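Side-chain contacts in calcium-regulated actin-bundling protein (Dictyostelium discoideum, PDB 4X3N), which binds and bundles actin filaments under the control of calcium and may help shape filopodia and pseudopodia as cells move: residues A[235-238]-A[239-243]; A[24-27]-A[28-32]. All coordinates share one frame; numbering follows the deposited sequence.

Interaction 1. Residues A[235-238]-A[239-243]; sequences EQLN and FALIS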
ATOM      1  N   GLU A 235      -1.264  25.769 -30.508  1.00 24.54           N
ATOM      2  CA  GLU A 235      -2.525  26.074 -31.122  1.00 25.90           C
ATOM      3  C   GLU A 235      -3.716  25.279 -30.507  1.00 23.49           C
ATOM      4  O   GLU A 235      -4.792  25.813 -30.270  1.00 23.66           O
ATOM      5  CB  GLU A 235      -2.427  25.820 -32.638  1.00 30.35           C
ATOM      6  CG  GLU A 235      -3.725  26.083 -33.395  1.00 33.59           C
ATOM      7  CD  GLU A 235      -3.587  25.795 -34.909  1.00 36.83           C
ATOM      8  OE1 GLU A 235      -3.819  26.705 -35.719  1.00 31.12           O
ATOM      9  OE2 GLU A 235      -3.259  24.644 -35.258  1.00 38.10           O
ATOM     10  N   GLN A 236      -3.529  23.997 -30.324  1.00 23.81           N
ATOM     11  CA  GLN A 236      -4.586  23.139 -29.814  1.00 25.49           C
ATOM     12  C   GLN A 236      -4.943  23.600 -28.386  1.00 26.99           C
ATOM     13  O   GLN A 236      -6.112  23.620 -27.991  1.00 26.98           O
ATOM     14  CB  GLN A 236      -4.101  21.705 -29.800  1.00 28.91           C
ATOM     15  CG  GLN A 236      -3.963  21.028 -31.176  1.00 31.03           C
ATOM     16  CD  GLN A 236      -5.306  20.858 -31.855  1.00 38.11           C
ATOM     17  OE1 GLN A 236      -6.343  20.540 -31.211  1.00 38.08           O
ATOM     18  NE2 GLN A 236      -5.311  21.037 -33.183  1.00 43.49           N
ATOM     19  N   LEU A 237      -3.932  23.973 -27.618  1.00 25.40           N
ATOM     20  CA  LEU A 237      -4.177  24.494 -26.245  1.00 25.50           C
ATOM     21  C   LEU A 237      -4.999  25.759 -26.301  1.00 24.83           C
ATOM     22  O   LEU A 237      -6.047  25.877 -25.641  1.00 25.84           O
ATOM     23  CB  LEU A 237      -2.836  24.708 -25.559  1.00 25.78           C
ATOM     24  CG  LEU A 237      -2.797  25.315 -24.164  1.00 24.14           C
ATOM     25  CD1 LEU A 237      -3.743  24.634 -23.243  1.00 28.07           C
ATOM     26  CD2 LEU A 237      -1.391  25.204 -23.617  1.00 24.45           C
ATOM     27  N   ASN A 238      -4.575  26.708 -27.125  1.00 25.59           N
ATOM     28  CA  ASN A 238      -5.338  27.954 -27.297  1.00 26.21           C
ATOM     29  C   ASN A 238      -6.788  27.732 -27.638  1.00 27.59           C
ATOM     30  O   ASN A 238      -7.678  28.401 -27.112  1.00 30.68           O
ATOM     31  CB  ASN A 238      -4.719  28.830 -28.371  1.00 26.41           C
ATOM     32  CG  ASN A 238      -3.317  29.355 -28.009  1.00 31.10           C
ATOM     33  OD1 ASN A 238      -2.921  29.471 -26.844  1.00 31.13           O
ATOM     34  ND2 ASN A 238      -2.570  29.720 -29.045  1.00 31.30           N
ATOM     35  N   PHE A 239      -7.064  26.758 -28.502  1.00 27.07           N
ATOM     36  CA  PHE A 239      -8.442  26.485 -28.876  1.00 28.63           C
ATOM     37  C   PHE A 239      -9.163  25.774 -27.716  1.00 25.61           C
ATOM     38  O   PHE A 239     -10.339  26.025 -27.470  1.00 27.25           O
ATOM     39  CB  PHE A 239      -8.548  25.678 -30.199  1.00 29.49           C
ATOM     40  CG  PHE A 239      -8.526  26.542 -31.477  1.00 34.78           C
ATOM     41  CD1 PHE A 239      -9.722  26.973 -32.068  1.00 32.73           C
ATOM     42  CD2 PHE A 239      -7.323  26.926 -32.083  1.00 34.75           C
ATOM     43  CE1 PHE A 239      -9.712  27.741 -33.231  1.00 35.84           C
ATOM     44  CE2 PHE A 239      -7.314  27.709 -33.257  1.00 38.78           C
ATOM     45  CZ  PHE A 239      -8.508  28.125 -33.825  1.00 36.29           C
ATOM     46  N   ALA A 240      -8.472  24.870 -27.023  1.00 23.42           N
ATOM     47  CA  ALA A 240      -9.091  24.167 -25.893  1.00 24.17           C
ATOM     48  C   ALA A 240      -9.513  25.188 -24.838  1.00 24.86           C
ATOM     49  O   ALA A 240     -10.565  25.046 -24.228  1.00 26.49           O
ATOM     50  CB  ALA A 240      -8.111  23.196 -25.304  1.00 25.55           C
ATOM     51  N   LEU A 241      -8.707  26.236 -24.658  1.00 25.55           N
ATOM     52  CA  LEU A 241      -9.042  27.318 -23.683  1.00 27.01           C
ATOM     53  C   LEU A 241     -10.340  28.063 -24.065  1.00 28.28           C
ATOM     54  O   LEU A 241     -11.106  28.491 -23.197  1.00 28.56           O
ATOM     55  CB  LEU A 241      -7.915  28.356 -23.592  1.00 28.91           C
ATOM     56  CG  LEU A 241      -6.668  27.995 -22.804  1.00 33.08           C
ATOM     57  CD1 LEU A 241      -5.532  29.001 -23.041  1.00 32.50           C
ATOM     58  CD2 LEU A 241      -7.022  27.887 -21.316  1.00 31.90           C
ATOM     59  N   ILE A 242     -10.598  28.174 -25.365  1.00 28.34           N
ATOM     60  CA  ILE A 242     -11.796  28.852 -25.851  1.00 26.05           C
ATOM     61  C   ILE A 242     -12.962  27.932 -25.603  1.00 25.16           C
ATOM     62  O   ILE A 242     -14.001  28.366 -25.117  1.00 27.50           O
ATOM     63  CB  ILE A 242     -11.649  29.222 -27.340  1.00 26.79           C
ATOM     64  CG1 ILE A 242     -10.528  30.243 -27.479  1.00 27.09           C
ATOM     65  CG2 ILE A 242     -12.965  29.753 -27.897  1.00 28.82           C
ATOM     66  CD1 ILE A 242     -10.221  30.627 -28.913  1.00 31.15           C
ATOM     67  N   SER A 243     -12.787  26.641 -25.879  1.00 26.82           N
ATOM     68  CA  SER A 243     -13.887  25.739 -25.657  1.00 28.56           C
ATOM     69  C   SER A 243     -14.254  25.752 -24.219  1.00 26.10           C
ATOM     70  O   SER A 243     -15.437  25.683 -23.899  1.00 26.90           O
ATOM     71  CB  SER A 243     -13.579  24.324 -26.022  1.00 31.81           C
ATOM     72  OG  SER A 243     -13.027  24.375 -27.306  1.00 46.16           O
TER
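Glu235 and Phe239 sit one turn apart on helix 232-255, and their side chains run side by side in the same direction. This is an i to i+4 contact on the exposed side of the helix. Glu235 CG lies 3.9 Å from Phe239 CD2 and the same distance from CE2, so the aliphatic part of the glutamate does the touching. CG gets there because it stands anti to the backbone N (chi1 179°), and the chain then runs out extended. The carboxylate is turned 75° against the ring plane. Glu235 O lies at the ring edge, in its plane, 3.3 Å from Phe239 CD2.

On the inward side, Leu237 and Leu241 are buried. They meet each other loosely, with Leu237 CD1 4.5 Å from Leu241 CG. They also pack against other helices. Leu237 touches Ile197 of helix 181-211 and Tyr290 of helix 273-290. Leu241 touches Val193 and Lys286 of the same two helices. Ala240 CB is also buried and lies over the backbone, 3.4 Å from Gln236 O.

Helical backbone bonds join the two turns. Phe239 N, Ala240 N and Leu241 N donate to the carbonyls of Glu235, Gln236 and Leu237. The next bond, Ile242 N to Asn238 O, is weak at 3.4 Å. Further on, Ser243 OG donates to Phe239 O at 3.2 Å from above the carbonyl plane, and this oxygen also accepts from Ser243 N. The amide oxygen of Asn238, OD1, is hydrogen-bonded to Lys234 NZ.

The two faces of the helix thus differ. Leu237, Ala240 and Leu241 are buried on the inner side, against neighbouring helices. The outer face mixes the charged Glu235 with the exposed apolar Phe239 and Ile242, and of the Glu235 side chain, CG does the touching.

Interaction 2. Residues A[24-27]-A[28-32]; sequences EKLS and AEAME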
ATOM      1  N   GLU A  24     -22.239  11.546  14.903  1.00 60.61           N
ATOM      2  CA  GLU A  24     -23.351  10.847  14.202  1.00 57.96           C
ATOM      3  C   GLU A  24     -22.636   9.903  13.238  1.00 57.94           C
ATOM      4  O   GLU A  24     -22.008  10.343  12.279  1.00 54.32           O
ATOM      5  CB  GLU A  24     -24.301  11.830  13.452  1.00 54.54           C
ATOM      6  CG  GLU A  24     -25.785  11.445  13.532  1.00 57.58           C
ATOM      7  CD  GLU A  24     -26.676  12.026  12.407  1.00 60.65           C
ATOM      8  OE1 GLU A  24     -26.924  13.258  12.396  1.00 56.70           O
ATOM      9  OE2 GLU A  24     -27.169  11.251  11.528  1.00 57.67           O
ATOM     10  N   LYS A  25     -22.683   8.621  13.562  1.00 53.76           N
ATOM     11  CA  LYS A  25     -22.336   7.571  12.646  1.00 52.82           C
ATOM     12  C   LYS A  25     -23.224   7.648  11.392  1.00 46.41           C
ATOM     13  O   LYS A  25     -24.366   8.007  11.487  1.00 46.18           O
ATOM     14  CB  LYS A  25     -22.572   6.255  13.352  1.00 57.05           C
ATOM     15  CG  LYS A  25     -21.423   5.272  13.244  1.00 62.02           C
ATOM     16  CD  LYS A  25     -21.658   4.053  14.138  1.00 65.11           C
ATOM     17  CE  LYS A  25     -22.849   3.191  13.689  1.00 69.33           C
ATOM     18  NZ  LYS A  25     -22.506   2.128  12.688  1.00 70.01           N
ATOM     19  N   LEU A  26     -22.698   7.322  10.217  1.00 41.64           N
ATOM     20  CA  LEU A  26     -23.473   7.360   8.984  1.00 36.55           C
ATOM     21  C   LEU A  26     -24.209   6.045   8.735  1.00 34.99           C
ATOM     22  O   LEU A  26     -23.699   5.005   9.026  1.00 36.03           O
ATOM     23  CB  LEU A  26     -22.543   7.610   7.800  1.00 36.23           C
ATOM     24  CG  LEU A  26     -21.707   8.894   7.822  1.00 37.24           C
ATOM     25  CD1 LEU A  26     -20.744   8.924   6.652  1.00 35.84           C
ATOM     26  CD2 LEU A  26     -22.569  10.138   7.742  1.00 33.20           C
ATOM     27  N   SER A  27     -25.392   6.110   8.151  1.00 38.09           N
ATOM     28  CA  SER A  27     -26.054   4.942   7.590  1.00 38.09           C
ATOM     29  C   SER A  27     -25.154   4.301   6.543  1.00 40.26           C
ATOM     30  O   SER A  27     -24.207   4.933   6.044  1.00 32.00           O
ATOM     31  CB  SER A  27     -27.318   5.380   6.888  1.00 39.29           C
ATOM     32  OG  SER A  27     -26.998   6.039   5.677  1.00 40.98           O
ATOM     33  N   ALA A  28     -25.444   3.051   6.202  1.00 36.45           N
ATOM     34  CA  ALA A  28     -24.708   2.388   5.137  1.00 35.78           C
ATOM     35  C   ALA A  28     -24.836   3.148   3.820  1.00 38.98           C
ATOM     36  O   ALA A  28     -23.890   3.209   3.016  1.00 36.39           O
ATOM     37  CB  ALA A  28     -25.190   0.950   4.961  1.00 34.68           C
ATOM     38  N   GLU A  29     -26.010   3.702   3.592  1.00 38.54           N
ATOM     39  CA  GLU A  29     -26.254   4.371   2.350  1.00 38.93           C
ATOM     40  C   GLU A  29     -25.437   5.669   2.278  1.00 34.95           C
ATOM     41  O   GLU A  29     -24.944   6.036   1.245  1.00 29.01           O
ATOM     42  CB  GLU A  29     -27.746   4.693   2.271  1.00 41.08           C
ATOM     43  CG  GLU A  29     -28.238   5.165   0.902  1.00 47.53           C
ATOM     44  CD  GLU A  29     -29.672   5.718   0.916  1.00 52.97           C
ATOM     45  OE1 GLU A  29     -30.482   5.333   1.798  1.00 59.31           O
ATOM     46  OE2 GLU A  29     -29.989   6.558   0.045  1.00 44.26           O
ATOM     47  N   ALA A  30     -25.369   6.389   3.388  1.00 31.49           N
ATOM     48  CA  ALA A  30     -24.639   7.649   3.422  1.00 30.71           C
ATOM     49  C   ALA A  30     -23.118   7.335   3.354  1.00 28.38           C
ATOM     50  O   ALA A  30     -22.386   8.024   2.675  1.00 27.46           O
ATOM     51  CB  ALA A  30     -24.960   8.395   4.678  1.00 30.64           C
ATOM     52  N   MET A  31     -22.666   6.293   4.054  1.00 26.84           N
ATOM     53  CA  MET A  31     -21.272   5.901   4.011  1.00 27.02           C
ATOM     54  C   MET A  31     -20.866   5.555   2.595  1.00 26.65           C
ATOM     55  O   MET A  31     -19.771   5.887   2.184  1.00 23.34           O
ATOM     56  CB  MET A  31     -21.006   4.739   4.944  1.00 28.15           C
ATOM     57  CG  MET A  31     -19.550   4.370   5.101  1.00 28.76           C
ATOM     58  SD  MET A  31     -18.495   5.772   5.606  1.00 30.41           S
ATOM     59  CE  MET A  31     -18.727   5.697   7.404  1.00 29.09           C
ATOM     60  N   GLU A  32     -21.750   4.925   1.821  1.00 25.89           N
ATOM     61  CA  GLU A  32     -21.340   4.464   0.510  1.00 27.61           C
ATOM     62  C   GLU A  32     -21.164   5.690  -0.337  1.00 27.30           C
ATOM     63  O   GLU A  32     -20.188   5.797  -1.109  1.00 28.79           O
ATOM     64  CB  GLU A  32     -22.384   3.513  -0.119  1.00 32.03           C
ATOM     65  CG  GLU A  32     -22.126   3.226  -1.606  1.00 37.01           C
ATOM     66  CD  GLU A  32     -23.379   2.732  -2.364  1.00 46.49           C
ATOM     67  OE1 GLU A  32     -24.479   2.666  -1.764  1.00 52.70           O
ATOM     68  OE2 GLU A  32     -23.277   2.397  -3.567  1.00 48.77           O
TER
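An N-cap opens helix 28-38, and Ser27 provides it. Ser27 OG accepts a hydrogen bond from Ala30 N at 2.8 Å, with an N-H...O angle of 159°. The hydroxyl is placed between the backbone N and the carbonyl carbon (chi1 73°), which turns it back over the first turn. Ser27 OG also lies 3.3 Å from Ala30 CB. The carbonyl of the same serine makes the first i to i+4 bond of the helix, with Met31 N donating to Ser27 O at 2.9 Å. One residue thus satisfies two amide N-H groups of the opening turn.

Leu26, just before the cap, folds back over the helix start. Leu26 and Met31 form a hydrophobic staple, the residue before the N-cap packing on the residue four after it, beside the serine capping bond. Leu26 CD1 reaches Met31 CE at 3.9 Å, and the two side chains cross at about a right angle. The methionine chain is bent at chi2 and chi3, which brings its methyl to the leucine. Leu26 CB also packs on Ala30 CB at 4.0 Å. Cys171 of helix 167-174 touches both Leu26 and Ala30. Met31 touches Asn146, a ligand of the bound calcium ion, and packs on Gln83 of the second subunit.

Overall arrangement
Both interactions are local, but they belong to different helices on opposite sides of the chain's centre. Their centres lie 42 Å apart, and they do not touch. Interaction 1 is partly buried and lies within helix 232-255, so its backbone bonds repeat from turn to turn and its inner leucines face helices 181-211 and 273-290. Interaction 2 is a surface contact at the start of helix 28-38. There the N-H of Ala30 is met by a serine hydroxyl. Apolar side chains of both contacts reach other helices. In 24-32 they also fold the incoming chain onto its own helix, near the calcium site.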